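Side-chain contact in probable LacI-family transcriptional regulator (Corynebacterium glutamicum ATCC 13032, PDB 3BIL), which probably binds regulatory DNA and controls transcription as a LacI-family regulator: residues Pro280-Gln285 against Leu289-Gln294. Residues are numbered along the deposited sequence; the frame is centred on the assembly and turned at random.
Sequences PLFALQ and LTVIDQ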
ATOM      1  N   PRO A 280      -6.588  -3.924  -4.649  1.00 38.95           N
ATOM      2  CA  PRO A 280      -7.009  -3.741  -6.058  1.00 40.44           C
ATOM      3  C   PRO A 280      -6.338  -4.698  -7.047  1.00 39.95           C
ATOM      4  O   PRO A 280      -7.012  -5.243  -7.943  1.00 41.39           O
ATOM      5  CB  PRO A 280      -6.661  -2.270  -6.368  1.00 39.51           C
ATOM      6  CG  PRO A 280      -6.025  -1.707  -5.073  1.00 42.31           C
ATOM      7  CD  PRO A 280      -6.329  -2.640  -3.958  1.00 37.37           C
ATOM      8  N   LEU A 281      -5.042  -4.937  -6.866  1.00 36.97           N
ATOM      9  CA  LEU A 281      -4.327  -5.867  -7.759  1.00 41.08           C
ATOM     10  C   LEU A 281      -4.684  -7.346  -7.624  1.00 42.68           C
ATOM     11  O   LEU A 281      -4.411  -8.110  -8.556  1.00 47.19           O
ATOM     12  CB  LEU A 281      -2.802  -5.664  -7.731  1.00 38.17           C
ATOM     13  CG  LEU A 281      -2.278  -4.370  -8.377  1.00 39.76           C
ATOM     14  CD1 LEU A 281      -0.748  -4.215  -8.227  1.00 36.16           C
ATOM     15  CD2 LEU A 281      -2.701  -4.270  -9.853  1.00 40.46           C
ATOM     16  N   PHE A 282      -5.300  -7.760  -6.502  1.00 43.53           N
ATOM     17  CA  PHE A 282      -5.825  -9.143  -6.409  1.00 38.60           C
ATOM     18  C   PHE A 282      -6.952  -9.371  -7.417  1.00 34.11           C
ATOM     19  O   PHE A 282      -7.017 -10.418  -8.028  1.00 35.20           O
ATOM     20  CB  PHE A 282      -6.222  -9.595  -4.973  1.00 38.36           C
ATOM     21  CG  PHE A 282      -5.069  -9.594  -3.952  1.00 35.17           C
ATOM     22  CD1 PHE A 282      -5.356  -9.592  -2.587  1.00 31.65           C
ATOM     23  CD2 PHE A 282      -3.731  -9.601  -4.357  1.00 34.03           C
ATOM     24  CE1 PHE A 282      -4.361  -9.557  -1.638  1.00 33.96           C
ATOM     25  CE2 PHE A 282      -2.704  -9.602  -3.426  1.00 35.83           C
ATOM     26  CZ  PHE A 282      -3.009  -9.564  -2.053  1.00 37.68           C
ATOM     27  N   ALA A 283      -7.786  -8.366  -7.657  1.00 36.01           N
ATOM     28  CA  ALA A 283      -8.935  -8.514  -8.567  1.00 36.02           C
ATOM     29  C   ALA A 283      -8.562  -8.559 -10.051  1.00 43.05           C
ATOM     30  O   ALA A 283      -9.431  -8.809 -10.906  1.00 47.60           O
ATOM     31  CB  ALA A 283      -9.915  -7.389  -8.320  1.00 34.36           C
ATOM     32  N   LEU A 284      -7.284  -8.303 -10.357  1.00 45.19           N
ATOM     33  CA  LEU A 284      -6.838  -8.109 -11.748  1.00 48.50           C
ATOM     34  C   LEU A 284      -5.736  -9.069 -12.236  1.00 52.22           C
ATOM     35  O   LEU A 284      -5.165  -8.846 -13.309  1.00 56.92           O
ATOM     36  CB  LEU A 284      -6.386  -6.647 -11.993  1.00 43.88           C
ATOM     37  CG  LEU A 284      -7.208  -5.477 -11.444  1.00 40.45           C
ATOM     38  CD1 LEU A 284      -6.382  -4.232 -11.520  1.00 36.24           C
ATOM     39  CD2 LEU A 284      -8.569  -5.296 -12.117  1.00 36.18           C
ATOM     40  N   GLN A 285      -5.424 -10.093 -11.433  1.00 51.05           N
ATOM     41  CA  GLN A 285      -4.656 -11.267 -11.852  1.00 49.12           C
ATOM     42  C   GLN A 285      -5.347 -11.917 -13.090  1.00 49.21           C
ATOM     43  O   GLN A 285      -6.540 -11.676 -13.313  1.00 54.54           O
ATOM     44  CB  GLN A 285      -4.558 -12.286 -10.678  1.00 48.96           C
ATOM     45  CG  GLN A 285      -3.899 -11.826  -9.328  1.00 47.54           C
ATOM     46  CD  GLN A 285      -2.455 -11.277  -9.461  1.00 51.03           C
ATOM     47  OE1 GLN A 285      -1.478 -12.040  -9.641  1.00 47.86           O
ATOM     48  NE2 GLN A 285      -2.323  -9.941  -9.355  1.00 48.16           N
ATOM     49  N   LEU A 289      -8.569 -13.339  -7.800  1.00 30.69           N
ATOM     50  CA  LEU A 289      -8.435 -14.126  -6.611  1.00 33.14           C
ATOM     51  C   LEU A 289      -9.683 -14.115  -5.762  1.00 32.76           C
ATOM     52  O   LEU A 289     -10.127 -13.069  -5.338  1.00 36.47           O
ATOM     53  CB  LEU A 289      -7.286 -13.609  -5.758  1.00 31.48           C
ATOM     54  CG  LEU A 289      -6.018 -14.398  -5.577  1.00 33.11           C
ATOM     55  CD1 LEU A 289      -5.286 -14.559  -6.908  1.00 34.64           C
ATOM     56  CD2 LEU A 289      -5.209 -13.597  -4.606  1.00 31.51           C
ATOM     57  N   THR A 290     -10.211 -15.295  -5.465  1.00 27.60           N
ATOM     58  CA  THR A 290     -11.144 -15.409  -4.394  1.00 22.32           C
ATOM     59  C   THR A 290     -10.447 -14.920  -3.100  1.00 20.24           C
ATOM     60  O   THR A 290      -9.369 -15.349  -2.768  1.00 26.96           O
ATOM     61  CB  THR A 290     -11.644 -16.840  -4.323  1.00 22.67           C
ATOM     62  OG1 THR A 290     -12.242 -17.201  -5.587  1.00 27.84           O
ATOM     63  CG2 THR A 290     -12.684 -16.999  -3.212  1.00 22.56           C
ATOM     64  N   VAL A 291     -11.070 -14.027  -2.360  1.00 17.37           N
ATOM     65  CA  VAL A 291     -10.465 -13.501  -1.151  1.00 12.81           C
ATOM     66  C   VAL A 291     -11.533 -13.308  -0.085  1.00 24.39           C
ATOM     67  O   VAL A 291     -12.741 -13.279  -0.370  1.00 25.12           O
ATOM     68  CB  VAL A 291      -9.795 -12.097  -1.357  1.00 15.33           C
ATOM     69  CG1 VAL A 291      -8.489 -12.169  -2.253  1.00  8.10           C
ATOM     70  CG2 VAL A 291     -10.783 -11.050  -1.902  1.00  7.79           C
ATOM     71  N   ILE A 292     -11.060 -13.160   1.149  1.00 28.34           N
ATOM     72  CA  ILE A 292     -11.888 -12.881   2.275  1.00 28.55           C
ATOM     73  C   ILE A 292     -11.804 -11.401   2.561  1.00 28.18           C
ATOM     74  O   ILE A 292     -10.744 -10.862   2.831  1.00 32.26           O
ATOM     75  CB  ILE A 292     -11.508 -13.780   3.470  1.00 30.16           C
ATOM     76  CG1 ILE A 292     -11.925 -15.230   3.147  1.00 28.38           C
ATOM     77  CG2 ILE A 292     -12.197 -13.299   4.751  1.00 28.45           C
ATOM     78  CD1 ILE A 292     -11.471 -16.239   4.192  1.00 26.44           C
ATOM     79  N   ASP A 293     -12.930 -10.724   2.439  1.00 27.01           N
ATOM     80  CA  ASP A 293     -12.952  -9.304   2.660  1.00 27.18           C
ATOM     81  C   ASP A 293     -13.330  -9.046   4.118  1.00 29.63           C
ATOM     82  O   ASP A 293     -14.192  -9.705   4.676  1.00 36.45           O
ATOM     83  CB  ASP A 293     -13.914  -8.635   1.658  1.00 31.50           C
ATOM     84  CG  ASP A 293     -14.262  -7.175   2.015  1.00 34.93           C
ATOM     85  OD1 ASP A 293     -13.583  -6.547   2.838  1.00 37.01           O
ATOM     86  OD2 ASP A 293     -15.232  -6.634   1.470  1.00 41.83           O
ATOM     87  N   GLN A 294     -12.672  -8.092   4.732  1.00 30.37           N
ATOM     88  CA  GLN A 294     -12.924  -7.757   6.104  1.00 32.78           C
ATOM     89  C   GLN A 294     -13.662  -6.474   6.274  1.00 36.84           C
ATOM     90  O   GLN A 294     -13.922  -6.056   7.413  1.00 43.12           O
ATOM     91  CB  GLN A 294     -11.608  -7.545   6.783  1.00 34.45           C
ATOM     92  CG  GLN A 294     -11.102  -8.747   7.429  1.00 36.53           C
ATOM     93  CD  GLN A 294      -9.837  -8.413   8.063  1.00 40.32           C
ATOM     94  OE1 GLN A 294      -9.809  -8.053   9.243  1.00 38.13           O
ATOM     95  NE2 GLN A 294      -8.767  -8.415   7.271  1.00 39.03           N
TER
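The ring of Phe282 is met obliquely by two aliphatic side chains, both from the same side of its plane. Leu289 CD2 lies 4.1 Å from Phe282 CG, where the ring joins its stem, and Val291 CG1 is 4.1 Å from Phe282 CD1 further along the same flank. CG of Phe282 stands beside the backbone N, anti to the carbonyl carbon (chi1 -61°), which brings CD1 up to Val291 CG1, and the two side chains cross at about a right angle. The second flat group, the Gln285 amide, is used within its own turn: NE2 donates to Leu281 O at 2.9 Å, nearly straight (165°), with the oxygen close to the amide plane but the donor above the carbonyl plane. A bend at chi2 (-56°) folds the Gln285 chain back to make this bond, and its CG rests against Leu289 CD1 at 3.9 Å. The two methyls of Leu289 thus serve different partners, CD1 the glutamine stem and CD2 the phenylalanine. Beside them a weak backbone bond, Leu289 N to Phe282 O at 3.3 Å, ties the chain leading into the strand to the helix-like turn. All four touching residues are buried. The contact belongs to the periplasmic-binding-protein-like domain and closes the connection between neighbouring parallel strands 272-276 and 291-293; on the latter's other side runs antiparallel strand 322-328. Thr253 and Ile257 of helix 250-262 pack on Phe282, Thr253 also on Leu289, while Leu281 and Phe282 of the second subunit meet Phe282 and Leu281 here, placing the turn at the dimer interface.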